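Dihydrofolate reductase, putative (PDB 6DRS) probably catalyses the NADPH-dependent reduction of dihydrofolate to tetrahydrofolate, and here binds an antifolate inhibitor together with NADP. Local coordinates at residues A[45-50]-A[152-157]. Sequence-based numbering, arbitrary orientation.
Sequences ARVTTR and SVFVIG. With H8A (3-{[(3R)-7,9-diamino-3-methyl-2,3-dihydrofuro[2,3-f]quinazolin-4-yl]oxy}benzonitrile), chain G; SO4 (sulfate ion), chain D.
Phe-154 lays its ring against the last turn of helix 38-49, where Thr-48 meets one face. The methyl CG2 of Thr-48 sits 4.2 Å above the plane of the Phe-154 ring, offset toward the rim, and the CA of Thr-48 makes an off-centre CH-pi contact, 4.3 Å from the centroid of that ring. At the far end of the ring, CZ of Phe-154 lies 3.9 Å from CG1 of Val-47, the two side chains crossing at about a right angle; that methyl reaches the ring because it stands anti to the backbone N (chi1 170°). The carbonyl O of Val-47 comes obliquely to the same end, 3.6 Å from CZ of Phe-154. Ile-156, two residues along the strand, extends the apolar surface with its CG2 4.4 Å from CG2 of Thr-48. The hydroxyl of Thr-48 is engaged by Phe-44 O and Arg-80 NH1, leaving the methyl for the ring. No direct hydrogen bond joins the segments; at the helix end a water donates to Arg-50 O and also lies within hydrogen-bonding range of Ser-152 OG, while Asn-58 ties Thr-48 O and Arg-50 O to Ser-152 N. The guanidinium of Arg-50 reaches a sulfate ion, probably from the crystallisation liquor, through NE and NH1, with NH1 also salt-bridged to Glu-225. This is the packing of the active-site helix on the central parallel strands of the dihydrofolate reductase fold, strand 150-157 running between 7-17 and 57-63. The inhibitor lies beside the contact: N12 gives a weak bond to Ile-156 O (3.3 Å, 133°), its nitrile N21 approaches CB of Ala-45, and NADP touches Ile-156 and Gly-157. Direct contact is thus buried and mainly apolar, while the Ile-156 carbonyl offers the inhibitor a weak acceptor.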
ATOM      1  N   ALA A  45      -4.571   1.809   5.935  1.00 12.80           N
ATOM      2  CA  ALA A  45      -5.974   1.829   5.567  1.00 12.91           C
ATOM      3  C   ALA A  45      -6.425   3.285   5.357  1.00 12.66           C
ATOM      4  O   ALA A  45      -6.939   3.618   4.282  1.00 14.10           O
ATOM      5  CB  ALA A  45      -6.810   1.106   6.604  1.00 12.00           C
ATOM      6  N   ARG A  46      -6.156   4.147   6.336  1.00 12.20           N
ATOM      7  CA  ARG A  46      -6.595   5.563   6.281  1.00 11.41           C
ATOM      8  C   ARG A  46      -5.952   6.260   5.088  1.00 11.10           C
ATOM      9  O   ARG A  46      -6.628   6.943   4.352  1.00 11.64           O
ATOM     10  CB  ARG A  46      -6.250   6.351   7.547  1.00 10.77           C
ATOM     11  CG  ARG A  46      -6.980   5.859   8.780  1.00 10.61           C
ATOM     12  CD  ARG A  46      -6.722   6.892   9.865  1.00 11.63           C
ATOM     13  NE  ARG A  46      -5.292   7.079  10.095  1.00 11.91           N
ATOM     14  CZ  ARG A  46      -4.532   6.328  10.887  1.00 12.64           C
ATOM     15  NH1 ARG A  46      -5.068   5.386  11.647  1.00 12.43           N
ATOM     16  NH2 ARG A  46      -3.234   6.544  10.937  1.00 12.65           N
ATOM     17  N   VAL A  47      -4.648   6.082   4.915  1.00 10.40           N
ATOM     18  CA  VAL A  47      -3.939   6.743   3.855  1.00  9.91           C
ATOM     19  C   VAL A  47      -4.414   6.273   2.477  1.00 10.16           C
ATOM     20  O   VAL A  47      -4.598   7.106   1.593  1.00 10.63           O
ATOM     21  CB  VAL A  47      -2.423   6.625   4.059  1.00  9.72           C
ATOM     22  CG1 VAL A  47      -1.641   7.098   2.837  1.00  8.90           C
ATOM     23  CG2 VAL A  47      -2.052   7.407   5.319  1.00  9.36           C
ATOM     24  N   THR A  48      -4.607   4.975   2.274  1.00 10.56           N
ATOM     25  CA  THR A  48      -4.914   4.502   0.899  1.00 10.45           C
ATOM     26  C   THR A  48      -6.375   4.809   0.558  1.00 10.38           C
ATOM     27  O   THR A  48      -6.730   4.874  -0.614  1.00 12.31           O
ATOM     28  CB  THR A  48      -4.656   2.999   0.741  1.00 10.51           C
ATOM     29  OG1 THR A  48      -5.392   2.335   1.773  1.00 10.69           O
ATOM     30  CG2 THR A  48      -3.188   2.633   0.769  1.00 10.30           C
ATOM     31  N   THR A  49      -7.212   4.985   1.563  1.00 10.51           N
ATOM     32  CA  THR A  49      -8.651   5.250   1.370  1.00 10.87           C
ATOM     33  C   THR A  49      -8.917   6.747   1.143  1.00 11.60           C
ATOM     34  O   THR A  49      -9.730   7.110   0.280  1.00 12.05           O
ATOM     35  CB  THR A  49      -9.468   4.742   2.562  1.00 11.11           C
ATOM     36  OG1 THR A  49      -9.064   3.381   2.751  1.00 11.64           O
ATOM     37  CG2 THR A  49     -10.954   4.793   2.283  1.00 10.63           C
ATOM     38  N   ARG A  50      -8.210   7.598   1.881  1.00 11.49           N
ATOM     39  CA  ARG A  50      -8.472   9.039   1.966  1.00 12.23           C
ATOM     40  C   ARG A  50      -8.426   9.713   0.582  1.00 12.65           C
ATOM     41  O   ARG A  50      -7.334   9.877   0.003  1.00 12.79           O
ATOM     42  CB  ARG A  50      -7.401   9.645   2.872  1.00 11.96           C
ATOM     43  CG  ARG A  50      -7.615  11.117   3.168  1.00 12.86           C
ATOM     44  CD  ARG A  50      -6.616  11.761   4.113  1.00 11.99           C
ATOM     45  NE  ARG A  50      -6.882  11.269   5.462  1.00 11.76           N
ATOM     46  CZ  ARG A  50      -6.035  10.543   6.195  1.00 11.65           C
ATOM     47  NH1 ARG A  50      -6.417  10.093   7.379  1.00 10.91           N
ATOM     48  NH2 ARG A  50      -4.813  10.275   5.761  1.00 11.18           N
ATOM     49  N   SER A 152      -6.245   9.490  -5.570  1.00 17.66           N
ATOM     50  CA  SER A 152      -4.782   9.210  -5.580  1.00 17.03           C
ATOM     51  C   SER A 152      -4.500   7.760  -6.025  1.00 17.10           C
ATOM     52  O   SER A 152      -5.287   6.866  -5.767  1.00 15.69           O
ATOM     53  CB  SER A 152      -4.214   9.470  -4.236  1.00 16.60           C
ATOM     54  OG  SER A 152      -4.553  10.782  -3.834  1.00 16.11           O
ATOM     55  N   VAL A 153      -3.378   7.537  -6.699  1.00 17.33           N
ATOM     56  CA  VAL A 153      -2.957   6.172  -7.078  1.00 17.61           C
ATOM     57  C   VAL A 153      -1.752   5.757  -6.220  1.00 17.06           C
ATOM     58  O   VAL A 153      -0.715   6.436  -6.165  1.00 16.85           O
ATOM     59  CB  VAL A 153      -2.665   6.056  -8.583  1.00 17.55           C
ATOM     60  CG1 VAL A 153      -2.195   4.654  -8.960  1.00 17.73           C
ATOM     61  CG2 VAL A 153      -3.879   6.466  -9.407  1.00 17.98           C
ATOM     62  N   PHE A 154      -1.909   4.621  -5.568  1.00 16.88           N
ATOM     63  CA  PHE A 154      -0.881   4.032  -4.737  1.00 15.62           C
ATOM     64  C   PHE A 154      -0.426   2.722  -5.371  1.00 16.07           C
ATOM     65  O   PHE A 154      -1.267   1.946  -5.837  1.00 16.87           O
ATOM     66  CB  PHE A 154      -1.450   3.671  -3.366  1.00 15.72           C
ATOM     67  CG  PHE A 154      -1.724   4.881  -2.525  1.00 16.90           C
ATOM     68  CD1 PHE A 154      -0.706   5.474  -1.796  1.00 16.91           C
ATOM     69  CD2 PHE A 154      -2.982   5.480  -2.535  1.00 18.77           C
ATOM     70  CE1 PHE A 154      -0.950   6.624  -1.057  1.00 18.22           C
ATOM     71  CE2 PHE A 154      -3.229   6.618  -1.775  1.00 19.00           C
ATOM     72  CZ  PHE A 154      -2.213   7.188  -1.038  1.00 18.15           C
ATOM     73  N   VAL A 155       0.883   2.486  -5.373  1.00 14.51           N
ATOM     74  CA  VAL A 155       1.413   1.141  -5.659  1.00 14.36           C
ATOM     75  C   VAL A 155       1.673   0.440  -4.323  1.00 14.04           C
ATOM     76  O   VAL A 155       2.534   0.896  -3.567  1.00 13.79           O
ATOM     77  CB  VAL A 155       2.700   1.233  -6.486  1.00 14.28           C
ATOM     78  CG1 VAL A 155       3.396  -0.128  -6.605  1.00 13.64           C
ATOM     79  CG2 VAL A 155       2.416   1.821  -7.856  1.00 13.15           C
ATOM     80  N   ILE A 156       0.893  -0.605  -4.022  1.00 13.46           N
ATOM     81  CA  ILE A 156       0.917  -1.210  -2.686  1.00 13.90           C
ATOM     82  C   ILE A 156       1.750  -2.504  -2.644  1.00 14.51           C
ATOM     83  O   ILE A 156       1.711  -3.197  -1.606  1.00 13.68           O
ATOM     84  CB  ILE A 156      -0.503  -1.406  -2.103  1.00 13.53           C
ATOM     85  CG1 ILE A 156      -1.289  -2.526  -2.805  1.00 13.03           C
ATOM     86  CG2 ILE A 156      -1.233  -0.071  -2.159  1.00 12.49           C
ATOM     87  CD1 ILE A 156      -2.384  -3.135  -1.964  1.00 13.51           C
ATOM     88  N   GLY A 157       2.522  -2.810  -3.696  1.00 14.71           N
ATOM     89  CA  GLY A 157       3.344  -4.020  -3.672  1.00 16.47           C
ATOM     90  C   GLY A 157       2.852  -5.160  -4.567  1.00 18.49           C
ATOM     91  O   GLY A 157       1.852  -5.034  -5.291  1.00 17.49           O
TER
HETATM   92  C2  H8A G 306      -0.727  -4.479   4.637  1.00 18.37           C
HETATM   93  C3  H8A G 306      -0.093  -3.471   5.371  1.00 17.43           C
HETATM   94  C4  H8A G 306       0.699  -2.512   4.706  1.00 16.69           C
HETATM   95  C5  H8A G 306       0.886  -2.569   3.306  1.00 16.04           C
HETATM   96  C6  H8A G 306       0.211  -3.594   2.603  1.00 17.07           C
HETATM   97  C7  H8A G 306      -0.547  -4.519   3.266  1.00 17.51           C
HETATM   98  C8  H8A G 306       1.653  -1.602   2.695  1.00 13.12           C
HETATM   99  O1  H8A G 306      -1.506  -5.410   5.254  1.00 22.12           O
HETATM  100  C10 H8A G 306       2.069  -0.585   4.755  1.00 14.02           C
HETATM  101  C14 H8A G 306      -2.889  -5.389   5.254  1.00 27.61           C
HETATM  102  C15 H8A G 306      -3.581  -6.582   5.556  1.00 30.21           C
HETATM  103  C16 H8A G 306      -4.986  -6.588   5.566  1.00 30.17           C
HETATM  104  C17 H8A G 306      -5.689  -5.404   5.275  1.00 29.75           C
HETATM  105  C18 H8A G 306      -5.034  -4.193   4.973  1.00 29.37           C
HETATM  106  N9  H8A G 306       2.246  -0.635   3.429  1.00 13.31           N
HETATM  107  N11 H8A G 306       1.335  -1.522   5.393  1.00 16.10           N
HETATM  108  N12 H8A G 306       1.809  -1.627   1.244  1.00 12.63           N
HETATM  109  N13 H8A G 306       2.692   0.449   5.588  1.00 14.14           N
HETATM  110  C19 H8A G 306      -3.623  -4.213   4.963  1.00 28.07           C
HETATM  111  C20 H8A G 306      -5.729  -3.079   4.692  1.00 32.29           C
HETATM  112  N21 H8A G 306      -6.363  -2.107   4.394  1.00 26.31           N
HETATM  113  C22 H8A G 306      -1.116  -5.496   2.343  1.00 18.44           C
HETATM  114  C23 H8A G 306      -0.395  -5.126   1.044  1.00 18.30           C
HETATM  115  O24 H8A G 306       0.215  -3.838   1.250  1.00 17.72           O
HETATM  116  C25 H8A G 306      -2.554  -5.110   2.071  1.00 18.87           C
HETATM  117  S   SO4 D 303      -9.615  12.013   7.354  1.00 92.57           S
HETATM  118  O1  SO4 D 303      -8.820  13.264   7.358  1.00 87.42           O
HETATM  119  O2  SO4 D 303     -10.994  12.261   7.835  1.00 91.61           O
HETATM  120  O3  SO4 D 303      -9.000  11.036   8.286  1.00 94.66           O
HETATM  121  O4  SO4 D 303      -9.633  11.475   5.973  1.00 91.98           O
HETATM  122  O   HOH W   1      -5.586  11.539  -0.881  1.00 41.75           O